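Local structure of factor essential for expression of methicillin resistance (Staphylococcus aureus, 1LRZ) at residues A[41-46]-A[94-99]; A[88-93]-A[138-143]; A[12-17]-A[75-80]; A[133-138]-A[395-400]. The protein catalyses the addition of glycines 2 and 3 to the pentaglycine interpeptide bridge of Staphylococcus aureus peptidoglycan, using glycyl-tRNA as donor. One frame throughout, in Å; residues are numbered along the deposited sequence.

Interaction 1: A[41-46]-A[94-99]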
loop_
_atom_site.group_PDB
_atom_site.type_symbol
_atom_site.label_atom_id
_atom_site.label_comp_id
_atom_site.label_asym_id
_atom_site.label_seq_id
_atom_site.Cartn_x
_atom_site.Cartn_y
_atom_site.Cartn_z
ATOM N N HIS A 41 8.946 21.462 9.786
ATOM C CA HIS A 41 7.973 22.548 9.901
ATOM C C HIS A 41 6.551 22.091 9.595
ATOM O O HIS A 41 6.324 21.245 8.715
ATOM C CB HIS A 41 8.289 23.680 8.923
ATOM C CG HIS A 41 9.620 24.330 9.132
ATOM N ND1 HIS A 41 10.812 23.648 9.003
ATOM C CD2 HIS A 41 9.950 25.621 9.367
ATOM C CE1 HIS A 41 11.818 24.494 9.140
ATOM N NE2 HIS A 41 11.321 25.698 9.360
ATOM N N LEU A 42 5.598 22.660 10.328
ATOM C CA LEU A 42 4.188 22.382 10.103
ATOM C C LEU A 42 3.578 23.737 9.772
ATOM O O LEU A 42 3.453 24.604 10.647
ATOM C CB LEU A 42 3.525 21.792 11.349
ATOM C CG LEU A 42 4.012 20.416 11.823
ATOM C CD1 LEU A 42 3.211 20.008 13.057
ATOM C CD2 LEU A 42 3.851 19.390 10.712
ATOM N N VAL A 43 3.229 23.927 8.504
ATOM C CA VAL A 43 2.649 25.184 8.058
ATOM C C VAL A 43 1.249 24.948 7.498
ATOM O O VAL A 43 0.857 23.803 7.245
ATOM C CB VAL A 43 3.551 25.864 6.978
ATOM C CG1 VAL A 43 4.945 26.119 7.551
ATOM C CG2 VAL A 43 3.646 24.987 5.731
ATOM N N GLY A 44 0.490 26.026 7.331
ATOM C CA GLY A 44 -0.846 25.901 6.796
ATOM C C GLY A 44 -1.526 27.250 6.679
ATOM O O GLY A 44 -0.893 28.297 6.829
ATOM N N ILE A 45 -2.820 27.218 6.399
ATOM C CA ILE A 45 -3.612 28.430 6.283
ATOM C C ILE A 45 -4.829 28.258 7.170
ATOM O O ILE A 45 -5.407 27.169 7.248
ATOM C CB ILE A 45 -4.108 28.667 4.830
ATOM C CG1 ILE A 45 -2.924 28.874 3.888
ATOM C CG2 ILE A 45 -5.041 29.879 4.784
ATOM C CD1 ILE A 45 -3.305 28.865 2.428
ATOM N N LYS A 46 -5.199 29.328 7.859
ATOM C CA LYS A 46 -6.377 29.316 8.704
ATOM C C LYS A 46 -7.280 30.412 8.183
ATOM O O LYS A 46 -6.795 31.421 7.666
ATOM C CB LYS A 46 -6.018 29.610 10.150
ATOM C CG LYS A 46 -5.381 28.452 10.893
ATOM C CD LYS A 46 -5.217 28.824 12.348
ATOM C CE LYS A 46 -4.749 27.662 13.169
ATOM N NZ LYS A 46 -4.912 27.979 14.606
ATOM N N SER A 94 6.490 30.135 -0.462
ATOM C CA SER A 94 7.732 30.659 -1.007
ATOM C C SER A 94 8.289 31.709 -0.045
ATOM O O SER A 94 9.467 31.670 0.305
ATOM C CB SER A 94 7.487 31.298 -2.376
ATOM O OG SER A 94 7.098 30.321 -3.327
ATOM N N LYS A 95 7.433 32.637 0.387
ATOM C CA LYS A 95 7.843 33.690 1.318
ATOM C C LYS A 95 8.314 33.066 2.624
ATOM O O LYS A 95 9.289 33.509 3.238
ATOM C CB LYS A 95 6.678 34.624 1.624
ATOM C CG LYS A 95 6.110 35.366 0.432
ATOM C CD LYS A 95 4.966 36.273 0.880
ATOM C CE LYS A 95 4.268 36.916 -0.308
ATOM N NZ LYS A 95 3.110 37.751 0.131
ATOM N N TYR A 96 7.600 32.034 3.051
ATOM C CA TYR A 96 7.934 31.345 4.283
ATOM C C TYR A 96 9.327 30.718 4.212
ATOM O O TYR A 96 10.157 30.940 5.099
ATOM C CB TYR A 96 6.905 30.248 4.580
ATOM C CG TYR A 96 7.170 29.530 5.874
ATOM C CD1 TYR A 96 6.744 30.069 7.095
ATOM C CD2 TYR A 96 7.874 28.328 5.889
ATOM C CE1 TYR A 96 7.017 29.423 8.303
ATOM C CE2 TYR A 96 8.153 27.676 7.080
ATOM C CZ TYR A 96 7.721 28.230 8.283
ATOM O OH TYR A 96 7.995 27.585 9.465
ATOM N N VAL A 97 9.607 29.944 3.169
ATOM C CA VAL A 97 10.920 29.318 3.118
ATOM C C VAL A 97 12.048 30.331 2.924
ATOM O O VAL A 97 13.184 30.051 3.293
ATOM C CB VAL A 97 11.010 28.216 2.039
ATOM C CG1 VAL A 97 10.029 27.089 2.383
ATOM C CG2 VAL A 97 10.743 28.797 0.653
ATOM N N LYS A 98 11.739 31.505 2.373
ATOM C CA LYS A 98 12.767 32.531 2.184
ATOM C C LYS A 98 13.180 33.113 3.529
ATOM O O LYS A 98 14.211 33.774 3.644
ATOM C CB LYS A 98 12.272 33.646 1.267
ATOM C CG LYS A 98 12.133 33.221 -0.187
ATOM C CD LYS A 98 11.484 34.308 -1.041
ATOM C CE LYS A 98 11.292 33.819 -2.478
ATOM N NZ LYS A 98 10.679 34.848 -3.359
ATOM N N LYS A 99 12.362 32.871 4.548
ATOM C CA LYS A 99 12.665 33.341 5.893
ATOM C C LYS A 99 13.600 32.342 6.561
ATOM O O LYS A 99 14.162 32.616 7.614
ATOM C CB LYS A 99 11.391 33.428 6.739
ATOM C CG LYS A 99 10.494 34.603 6.413
ATOM C CD LYS A 99 9.208 34.559 7.237
ATOM C CE LYS A 99 8.237 35.625 6.750
ATOM N NZ LYS A 99 6.941 35.586 7.484
#
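V43 and Y96 carry the apolar part of this contact between the strand segment 41-46 and the helix segment 94-99. The methyl CG1 of V43 comes over one face of the phenol ring and lies 3.8 Å from the Y96 ring centroid, 21° off the ring normal, a CH-pi contact. It is offset toward the CZ-CE2 side of the ring, and the closest pair is V43 CG1 to Y96 CZ at 3.6 Å. A branched valine suits the site because one methyl can rest on the ring while the backbone stays in the sheet. Y96 gets there by setting CG opposite its own backbone N (chi1 -178°), which sends the ring out from the helix to meet V43 of the strand.

The second kind of interaction is between rings. H41 and Y96 meet obliquely, with centroids 5.7 Å apart and planes at 90°. The hydroxyl end of Y96 is near the edge of the imidazole, but the rotation of that imidazole is doubtful in the model, and so is the close approach there.

All three residues are buried. H41 also meets H100 and F70 edge-to-face. Strand 39-46 lies between strands 2-5 and 52-63 in the mixed sheet. Helix 83-98 packs against it here, where I45 also touches F88 and F89, and V43 and Y96 both reach N5 of strand 2-5.

Interaction 2: A[88-93]-A[138-143]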
loop_
_atom_site.group_PDB
_atom_site.type_symbol
_atom_site.label_atom_id
_atom_site.label_comp_id
_atom_site.label_asym_id
_atom_site.label_seq_id
_atom_site.Cartn_x
_atom_site.Cartn_y
_atom_site.Cartn_z
ATOM N N PHE A 88 -2.569 31.362 -3.293
ATOM C CA PHE A 88 -2.177 31.987 -2.037
ATOM C C PHE A 88 -1.218 31.099 -1.253
ATOM O O PHE A 88 -0.205 31.564 -0.733
ATOM C CB PHE A 88 -3.414 32.249 -1.174
ATOM C CG PHE A 88 -3.109 32.880 0.158
ATOM C CD1 PHE A 88 -2.714 34.214 0.242
ATOM C CD2 PHE A 88 -3.211 32.143 1.327
ATOM C CE1 PHE A 88 -2.428 34.801 1.477
ATOM C CE2 PHE A 88 -2.926 32.722 2.563
ATOM C CZ PHE A 88 -2.534 34.058 2.635
ATOM N N PHE A 89 -1.542 29.817 -1.156
ATOM C CA PHE A 89 -0.689 28.906 -0.403
ATOM C C PHE A 89 0.730 28.787 -0.941
ATOM O O PHE A 89 1.692 28.872 -0.180
ATOM C CB PHE A 89 -1.294 27.495 -0.331
ATOM C CG PHE A 89 -0.445 26.527 0.451
ATOM C CD1 PHE A 89 0.594 25.836 -0.161
ATOM C CD2 PHE A 89 -0.635 26.367 1.817
ATOM C CE1 PHE A 89 1.434 25.008 0.579
ATOM C CE2 PHE A 89 0.200 25.543 2.563
ATOM C CZ PHE A 89 1.235 24.864 1.945
ATOM N N PHE A 90 0.870 28.573 -2.244
ATOM C CA PHE A 90 2.200 28.412 -2.800
ATOM C C PHE A 90 3.029 29.690 -2.810
ATOM O O PHE A 90 4.254 29.646 -2.724
ATOM C CB PHE A 90 2.113 27.772 -4.188
ATOM C CG PHE A 90 1.812 26.299 -4.137
ATOM C CD1 PHE A 90 0.525 25.821 -4.358
ATOM C CD2 PHE A 90 2.813 25.392 -3.790
ATOM C CE1 PHE A 90 0.237 24.458 -4.230
ATOM C CE2 PHE A 90 2.540 24.031 -3.657
ATOM C CZ PHE A 90 1.241 23.560 -3.880
ATOM N N ASN A 91 2.357 30.830 -2.881
ATOM C CA ASN A 91 3.041 32.111 -2.867
ATOM C C ASN A 91 3.531 32.350 -1.434
ATOM O O ASN A 91 4.672 32.756 -1.215
ATOM C CB ASN A 91 2.073 33.213 -3.288
ATOM C CG ASN A 91 2.780 34.446 -3.789
ATOM O OD1 ASN A 91 3.612 34.368 -4.688
ATOM N ND2 ASN A 91 2.450 35.596 -3.216
ATOM N N GLU A 92 2.681 32.069 -0.452
ATOM C CA GLU A 92 3.073 32.271 0.933
ATOM C C GLU A 92 4.108 31.246 1.380
ATOM O O GLU A 92 4.921 31.530 2.260
ATOM C CB GLU A 92 1.848 32.217 1.846
ATOM C CG GLU A 92 0.834 33.337 1.615
ATOM C CD GLU A 92 1.338 34.691 2.081
ATOM O OE1 GLU A 92 1.903 34.762 3.196
ATOM O OE2 GLU A 92 1.159 35.687 1.345
ATOM N N LEU A 93 4.088 30.056 0.780
ATOM C CA LEU A 93 5.056 29.023 1.147
ATOM C C LEU A 93 6.447 29.488 0.698
ATOM O O LEU A 93 7.445 29.265 1.389
ATOM C CB LEU A 93 4.708 27.691 0.477
ATOM C CG LEU A 93 5.696 26.539 0.682
ATOM C CD1 LEU A 93 5.875 26.237 2.172
ATOM C CD2 LEU A 93 5.168 25.307 -0.043
ATOM N N LEU A 138 4.418 30.806 -10.837
ATOM C CA LEU A 138 4.960 31.089 -9.514
ATOM C C LEU A 138 6.431 30.691 -9.357
ATOM O O LEU A 138 6.971 30.740 -8.253
ATOM C CB LEU A 138 4.119 30.389 -8.438
ATOM C CG LEU A 138 2.696 30.919 -8.271
ATOM C CD1 LEU A 138 2.010 30.199 -7.128
ATOM C CD2 LEU A 138 2.746 32.419 -7.983
ATOM N N GLY A 139 7.076 30.293 -10.449
ATOM C CA GLY A 139 8.478 29.915 -10.371
ATOM C C GLY A 139 8.748 28.461 -10.018
ATOM O O GLY A 139 9.907 28.047 -9.900
ATOM N N PHE A 140 7.688 27.679 -9.835
ATOM C CA PHE A 140 7.851 26.258 -9.523
ATOM C C PHE A 140 7.993 25.515 -10.850
ATOM O O PHE A 140 7.006 25.292 -11.547
ATOM C CB PHE A 140 6.634 25.714 -8.753
ATOM C CG PHE A 140 6.553 26.184 -7.325
ATOM C CD1 PHE A 140 5.967 27.405 -7.010
ATOM C CD2 PHE A 140 7.100 25.418 -6.301
ATOM C CE1 PHE A 140 5.925 27.863 -5.693
ATOM C CE2 PHE A 140 7.068 25.862 -4.981
ATOM C CZ PHE A 140 6.481 27.086 -4.676
ATOM N N GLU A 141 9.221 25.132 -11.185
ATOM C CA GLU A 141 9.518 24.439 -12.438
ATOM C C GLU A 141 9.316 22.925 -12.371
ATOM O O GLU A 141 9.954 22.227 -11.575
ATOM C CB GLU A 141 10.956 24.755 -12.855
ATOM C CG GLU A 141 11.279 26.248 -12.738
ATOM C CD GLU A 141 12.723 26.582 -13.076
ATOM O OE1 GLU A 141 13.643 25.958 -12.493
ATOM O OE2 GLU A 141 12.936 27.479 -13.926
ATOM N N HIS A 142 8.416 22.430 -13.216
ATOM C CA HIS A 142 8.102 21.004 -13.285
ATOM C C HIS A 142 9.332 20.232 -13.765
ATOM O O HIS A 142 9.974 20.644 -14.725
ATOM C CB HIS A 142 6.946 20.786 -14.271
ATOM C CG HIS A 142 6.412 19.386 -14.279
ATOM N ND1 HIS A 142 6.235 18.666 -15.440
ATOM C CD2 HIS A 142 5.982 18.588 -13.271
ATOM C CE1 HIS A 142 5.717 17.484 -15.149
ATOM N NE2 HIS A 142 5.554 17.411 -13.838
ATOM N N THR A 143 9.656 19.110 -13.127
ATOM C CA THR A 143 10.825 18.344 -13.550
ATOM C C THR A 143 10.528 17.434 -14.748
ATOM O O THR A 143 11.445 16.907 -15.361
ATOM C CB THR A 143 11.406 17.487 -12.398
ATOM O OG1 THR A 143 10.564 16.350 -12.152
ATOM C CG2 THR A 143 11.512 18.317 -11.124
#
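F90 and F140 make the tight part of this contact, an edge-to-face (T-shaped) pair. The edge of F90 is turned toward the face of F140, with centroids 5.6 Å apart and planes at 75°. The atom that leads is F90 CD2, which stands over the rim of the F140 ring, 4.1 Å from F140 CZ. The CE1 corner of F140 also comes up to the helix backbone, 3.8 Å from F90 O. L138 fills in beside them, its methyl CD1 3.8 Å from F90 CB. Flat aromatic rings and a branched leucine suit this place, since they pack between the helix and the turn without needing polar partners; the carbonyl oxygen of F90 already accepts from S94 OG.

On the looser side the contact is a thin one. The amide oxygen OD1 of N91 touches L138 CD2 at 3.9 Å, the two side chains crossing at about a right angle. Both residues are partly exposed, so an amide that can face water is at home at this border.

A Schellman motif ending helix 130-137 turns L138 and F140 toward helix 83-98, with F140 N bonded to M135 O and G139 N to S136 O. Its C-prime residue is G139, whose positive phi (87°) suits a residue without a side chain.

F140 and F90 both pack on I107 of strand 102-107, F90 also reaches P76, and F140 touches F397. Helix 83-98 thus packs on strands 67-78 and 102-107, and F140 joins it to strand 397-400.

Interaction 3: A[12-17]-A[75-80]; sequences GAFTDS and GPVIDY
The N-terminal helix 8-16 packs through F14 and T15 on V77, at the end of strand 67-78 in the seven-stranded mixed sheet of a FemABX protein, a family placed in the acetyltransferase clan. F14 meets V77 with the edge of its ring: CE2 is 3.4 Å from V77 O, which lies near the ring plane, and 4.0 Å from the methyl V77 CG1. The ring reaches that far because CG stands opposite the backbone N (chi1 177°). T15 offers its methyl, CG2 being 3.9 Å from V77 CG2, so the two branches of one valine serve two helix residues. T15 OG1 turns instead to F11 O and Q25 O.

Each segment also ties itself down. S17 OG gives a hydrogen bond of 2.8 Å to F14 O, which accepts S17 N as well. Y80 OH reaches back 3.0 Å to the O of P76, which follows a cis peptide bond.

Apolar contacts therefore make up most of the joint, and the slightly positive ring edge of F14 probably favours the carbonyl oxygen it approaches. Threonine suits both demands, with a methyl for the valine and a hydroxyl for the backbone.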
loop_
_atom_site.group_PDB
_atom_site.type_symbol
_atom_site.label_atom_id
_atom_site.label_comp_id
_atom_site.label_asym_id
_atom_site.label_seq_id
_atom_site.Cartn_x
_atom_site.Cartn_y
_atom_site.Cartn_z
ATOM N N GLY A 12 -2.741 17.277 12.388
ATOM C CA GLY A 12 -3.299 15.936 12.299
ATOM C C GLY A 12 -4.801 15.886 12.066
ATOM O O GLY A 12 -5.291 15.079 11.253
ATOM N N ALA A 13 -5.535 16.736 12.779
ATOM C CA ALA A 13 -6.987 16.774 12.652
ATOM C C ALA A 13 -7.401 17.168 11.242
ATOM O O ALA A 13 -8.311 16.566 10.652
ATOM C CB ALA A 13 -7.579 17.759 13.667
ATOM N N PHE A 14 -6.736 18.180 10.693
ATOM C CA PHE A 14 -7.080 18.618 9.345
ATOM C C PHE A 14 -6.737 17.585 8.282
ATOM O O PHE A 14 -7.578 17.230 7.456
ATOM C CB PHE A 14 -6.372 19.916 8.982
ATOM C CG PHE A 14 -6.639 20.359 7.582
ATOM C CD1 PHE A 14 -7.898 20.825 7.219
ATOM C CD2 PHE A 14 -5.632 20.309 6.620
ATOM C CE1 PHE A 14 -8.155 21.245 5.915
ATOM C CE2 PHE A 14 -5.867 20.722 5.316
ATOM C CZ PHE A 14 -7.135 21.195 4.957
ATOM N N THR A 15 -5.507 17.089 8.293
ATOM C CA THR A 15 -5.131 16.115 7.272
ATOM C C THR A 15 -5.962 14.816 7.321
ATOM O O THR A 15 -6.235 14.229 6.276
ATOM C CB THR A 15 -3.632 15.806 7.342
ATOM O OG1 THR A 15 -3.303 15.295 8.642
ATOM C CG2 THR A 15 -2.833 17.087 7.071
ATOM N N ASP A 16 -6.380 14.386 8.513
ATOM C CA ASP A 16 -7.204 13.180 8.643
ATOM C C ASP A 16 -8.575 13.360 7.987
ATOM O O ASP A 16 -9.225 12.384 7.627
ATOM C CB ASP A 16 -7.454 12.821 10.116
ATOM C CG ASP A 16 -6.351 11.974 10.725
ATOM O OD1 ASP A 16 -6.480 11.646 11.923
ATOM O OD2 ASP A 16 -5.369 11.631 10.028
ATOM N N SER A 17 -9.019 14.602 7.841
ATOM C CA SER A 17 -10.330 14.860 7.266
ATOM C C SER A 17 -10.327 15.151 5.774
ATOM O O SER A 17 -11.379 15.352 5.188
ATOM C CB SER A 17 -10.988 16.046 7.985
ATOM O OG SER A 17 -10.341 17.270 7.645
ATOM N N GLY A 75 3.021 16.790 0.185
ATOM C CA GLY A 75 1.996 17.761 0.526
ATOM C C GLY A 75 2.076 18.890 -0.479
ATOM O O GLY A 75 2.857 18.803 -1.418
ATOM N N PRO A 76 1.323 19.981 -0.297
ATOM C CA PRO A 76 0.380 20.233 0.798
ATOM C C PRO A 76 -0.986 19.570 0.652
ATOM O O PRO A 76 -1.356 19.092 -0.420
ATOM C CB PRO A 76 0.253 21.751 0.787
ATOM C CG PRO A 76 0.349 22.069 -0.667
ATOM C CD PRO A 76 1.482 21.183 -1.139
ATOM N N VAL A 77 -1.724 19.547 1.752
ATOM C CA VAL A 77 -3.078 19.008 1.763
ATOM C C VAL A 77 -3.914 20.285 1.709
ATOM O O VAL A 77 -3.816 21.138 2.593
ATOM C CB VAL A 77 -3.351 18.230 3.056
ATOM C CG1 VAL A 77 -4.748 17.630 3.016
ATOM C CG2 VAL A 77 -2.289 17.122 3.219
ATOM N N ILE A 78 -4.708 20.423 0.654
ATOM C CA ILE A 78 -5.503 21.622 0.460
ATOM C C ILE A 78 -6.573 21.312 -0.588
ATOM O O ILE A 78 -6.448 20.339 -1.342
ATOM C CB ILE A 78 -4.561 22.760 -0.031
ATOM C CG1 ILE A 78 -5.314 24.079 -0.220
ATOM C CG2 ILE A 78 -3.909 22.353 -1.339
ATOM C CD1 ILE A 78 -4.375 25.233 -0.548
ATOM N N ASP A 79 -7.629 22.118 -0.630
ATOM C CA ASP A 79 -8.684 21.912 -1.624
ATOM C C ASP A 79 -8.149 22.407 -2.965
ATOM O O ASP A 79 -8.096 23.619 -3.220
ATOM C CB ASP A 79 -9.952 22.677 -1.213
ATOM C CG ASP A 79 -10.983 22.768 -2.335
ATOM O OD1 ASP A 79 -10.951 21.922 -3.257
ATOM O OD2 ASP A 79 -11.839 23.680 -2.279
ATOM N N TYR A 80 -7.752 21.473 -3.828
ATOM C CA TYR A 80 -7.194 21.856 -5.121
ATOM C C TYR A 80 -8.192 22.348 -6.163
ATOM O O TYR A 80 -7.789 22.698 -7.266
ATOM C CB TYR A 80 -6.332 20.725 -5.703
ATOM C CG TYR A 80 -4.978 20.593 -5.037
ATOM C CD1 TYR A 80 -4.776 19.686 -3.995
ATOM C CD2 TYR A 80 -3.892 21.388 -5.446
ATOM C CE1 TYR A 80 -3.522 19.568 -3.376
ATOM C CE2 TYR A 80 -2.639 21.278 -4.834
ATOM C CZ TYR A 80 -2.459 20.366 -3.804
ATOM O OH TYR A 80 -1.225 20.239 -3.197
#

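Interaction 4: A[133-138]-A[395-400]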
loop_
_atom_site.group_PDB
_atom_site.type_symbol
_atom_site.label_atom_id
_atom_site.label_comp_id
_atom_site.label_asym_id
_atom_site.label_seq_id
_atom_site.Cartn_x
_atom_site.Cartn_y
_atom_site.Cartn_z
ATOM N N ASP A 133 0.487 25.268 -15.203
ATOM C CA ASP A 133 0.668 26.670 -15.570
ATOM C C ASP A 133 0.792 27.557 -14.341
ATOM O O ASP A 133 1.641 28.452 -14.295
ATOM C CB ASP A 133 -0.502 27.153 -16.433
ATOM C CG ASP A 133 -0.331 26.801 -17.908
ATOM O OD1 ASP A 133 -1.309 26.939 -18.678
ATOM O OD2 ASP A 133 0.783 26.393 -18.306
ATOM N N LYS A 134 -0.056 27.314 -13.346
ATOM C CA LYS A 134 -0.001 28.109 -12.135
ATOM C C LYS A 134 1.352 27.947 -11.429
ATOM O O LYS A 134 1.944 28.932 -10.992
ATOM C CB LYS A 134 -1.143 27.736 -11.193
ATOM C CG LYS A 134 -1.056 28.416 -9.831
ATOM C CD LYS A 134 -2.413 28.876 -9.353
ATOM C CE LYS A 134 -2.937 29.998 -10.242
ATOM N NZ LYS A 134 -4.239 30.533 -9.765
ATOM N N MET A 135 1.855 26.720 -11.326
ATOM C CA MET A 135 3.141 26.516 -10.659
ATOM C C MET A 135 4.237 27.238 -11.452
ATOM O O MET A 135 5.101 27.907 -10.881
ATOM C CB MET A 135 3.460 25.016 -10.527
ATOM C CG MET A 135 2.621 24.285 -9.447
ATOM S SD MET A 135 2.748 25.011 -7.789
ATOM C CE MET A 135 1.348 25.999 -7.735
ATOM N N SER A 136 4.193 27.101 -12.773
ATOM C CA SER A 136 5.169 27.756 -13.637
ATOM C C SER A 136 5.146 29.274 -13.396
ATOM O O SER A 136 6.193 29.893 -13.214
ATOM C CB SER A 136 4.847 27.454 -15.101
ATOM O OG SER A 136 5.881 27.913 -15.945
ATOM N N ASN A 137 3.954 29.868 -13.386
ATOM C CA ASN A 137 3.829 31.306 -13.148
ATOM C C ASN A 137 4.427 31.720 -11.804
ATOM O O ASN A 137 4.872 32.854 -11.644
ATOM C CB ASN A 137 2.365 31.747 -13.179
ATOM C CG ASN A 137 1.726 31.547 -14.533
ATOM O OD1 ASN A 137 2.358 31.760 -15.569
ATOM N ND2 ASN A 137 0.457 31.151 -14.536
ATOM N N LEU A 138 4.418 30.806 -10.837
ATOM C CA LEU A 138 4.960 31.089 -9.514
ATOM C C LEU A 138 6.431 30.691 -9.357
ATOM O O LEU A 138 6.971 30.740 -8.253
ATOM C CB LEU A 138 4.119 30.389 -8.438
ATOM C CG LEU A 138 2.696 30.919 -8.271
ATOM C CD1 LEU A 138 2.010 30.199 -7.128
ATOM C CD2 LEU A 138 2.746 32.419 -7.983
ATOM N N GLY A 395 3.486 15.061 -10.470
ATOM C CA GLY A 395 4.936 14.978 -10.399
ATOM C C GLY A 395 5.602 15.984 -9.474
ATOM O O GLY A 395 4.994 16.479 -8.513
ATOM N N ASP A 396 6.855 16.304 -9.789
ATOM C CA ASP A 396 7.681 17.201 -8.983
ATOM C C ASP A 396 7.935 18.589 -9.546
ATOM O O ASP A 396 8.118 18.761 -10.748
ATOM C CB ASP A 396 9.026 16.540 -8.730
ATOM C CG ASP A 396 8.885 15.185 -8.090
ATOM O OD1 ASP A 396 8.442 14.240 -8.787
ATOM O OD2 ASP A 396 9.209 15.074 -6.888
ATOM N N PHE A 397 7.961 19.576 -8.656
ATOM C CA PHE A 397 8.221 20.954 -9.045
ATOM C C PHE A 397 9.277 21.539 -8.110
ATOM O O PHE A 397 9.239 21.345 -6.885
ATOM C CB PHE A 397 6.947 21.805 -8.979
ATOM C CG PHE A 397 5.807 21.264 -9.800
ATOM C CD1 PHE A 397 5.071 20.166 -9.355
ATOM C CD2 PHE A 397 5.453 21.866 -11.009
ATOM C CE1 PHE A 397 3.997 19.675 -10.098
ATOM C CE2 PHE A 397 4.378 21.379 -11.759
ATOM C CZ PHE A 397 3.645 20.280 -11.297
ATOM N N ILE A 398 10.216 22.270 -8.694
ATOM C CA ILE A 398 11.298 22.864 -7.933
ATOM C C ILE A 398 11.353 24.366 -8.157
ATOM O O ILE A 398 11.314 24.835 -9.290
ATOM C CB ILE A 398 12.640 22.222 -8.346
ATOM C CG1 ILE A 398 12.693 20.787 -7.815
ATOM C CG2 ILE A 398 13.818 23.056 -7.843
ATOM C CD1 ILE A 398 13.843 19.973 -8.362
ATOM N N LYS A 399 11.406 25.123 -7.067
ATOM C CA LYS A 399 11.507 26.562 -7.181
ATOM C C LYS A 399 12.828 26.992 -6.567
ATOM O O LYS A 399 13.006 26.953 -5.345
ATOM C CB LYS A 399 10.370 27.282 -6.467
ATOM C CG LYS A 399 10.535 28.797 -6.564
ATOM C CD LYS A 399 9.422 29.568 -5.897
ATOM C CE LYS A 399 9.579 31.057 -6.172
ATOM N NZ LYS A 399 8.414 31.818 -5.671
ATOM N N PRO A 400 13.788 27.379 -7.411
ATOM C CA PRO A 400 15.099 27.819 -6.919
ATOM C C PRO A 400 14.906 29.168 -6.234
ATOM O O PRO A 400 14.262 30.047 -6.805
ATOM C CB PRO A 400 15.920 27.962 -8.200
ATOM C CG PRO A 400 15.241 27.044 -9.167
ATOM C CD PRO A 400 13.783 27.283 -8.880
#
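K399 NZ is the polar atom that ties these segments together, donating a hydrogen bond of 3.1 Å to L138 O. The C=O...N angle is 162°, so the ammonium group sits close to the line of the carbonyl bond. NZ has a second, weak bond to S94 OG on helix 83-98. K399 reaches L138 because its chain runs extended from a CG set opposite the backbone N (chi1 178°), which carries the charge away from the strand. A lysine suits the site: L138 is the first residue past helix 130-137, and the partly negative end of that helix would probably favour a positive group.

The apolar half is M135 against F397. M135 CB lies 3.8 Å from F397 CD2, and CG stands over one face of the ring, 4.2 Å from its centroid and 19° off the normal, a CH-pi contact. Farther out, the sulfur SD is above the same ring at 5.4 Å from its centroid, a Met-aromatic contact at long range. Bends at chi2 and chi3 fold the methionine so that its CE turns away from the strand. Methionine is flexible enough to fit between the F397 ring and F90 of helix 83-98, and its sulfur is readily polarised.

M135 also packs on F140 and I107, while F397 meets F131 edge-to-face. Strand 397-400 is bonded to strand 102-107 through F397 with I107 and K399 with L105, and to strand 141-142 through I398 with E141, with helix 130-137 lying over it.

All four contacts reach the seven-stranded mixed sheet, on the same side of the chain's centre. Interactions 2 and 4 are closest, with centres about 5 Å apart; they share L138 and use the neighbouring strands 141-142 and 397-400. Interactions 1 and 2, centres about 12 Å apart, share helix 83-98. Interaction 3, its centre about 15 to 20 Å from the centres of the others, brings helix 8-16 onto strand 67-78, and its P76 packs against F89 and F90. Along the chain, 1 interleaves with 2 and 3, and 2 with 4; 3 closes before 2 and 4 open, and 1 before 4. Strand 397-400 is thus a late insertion between strand 102-107 and edge strand 141-142.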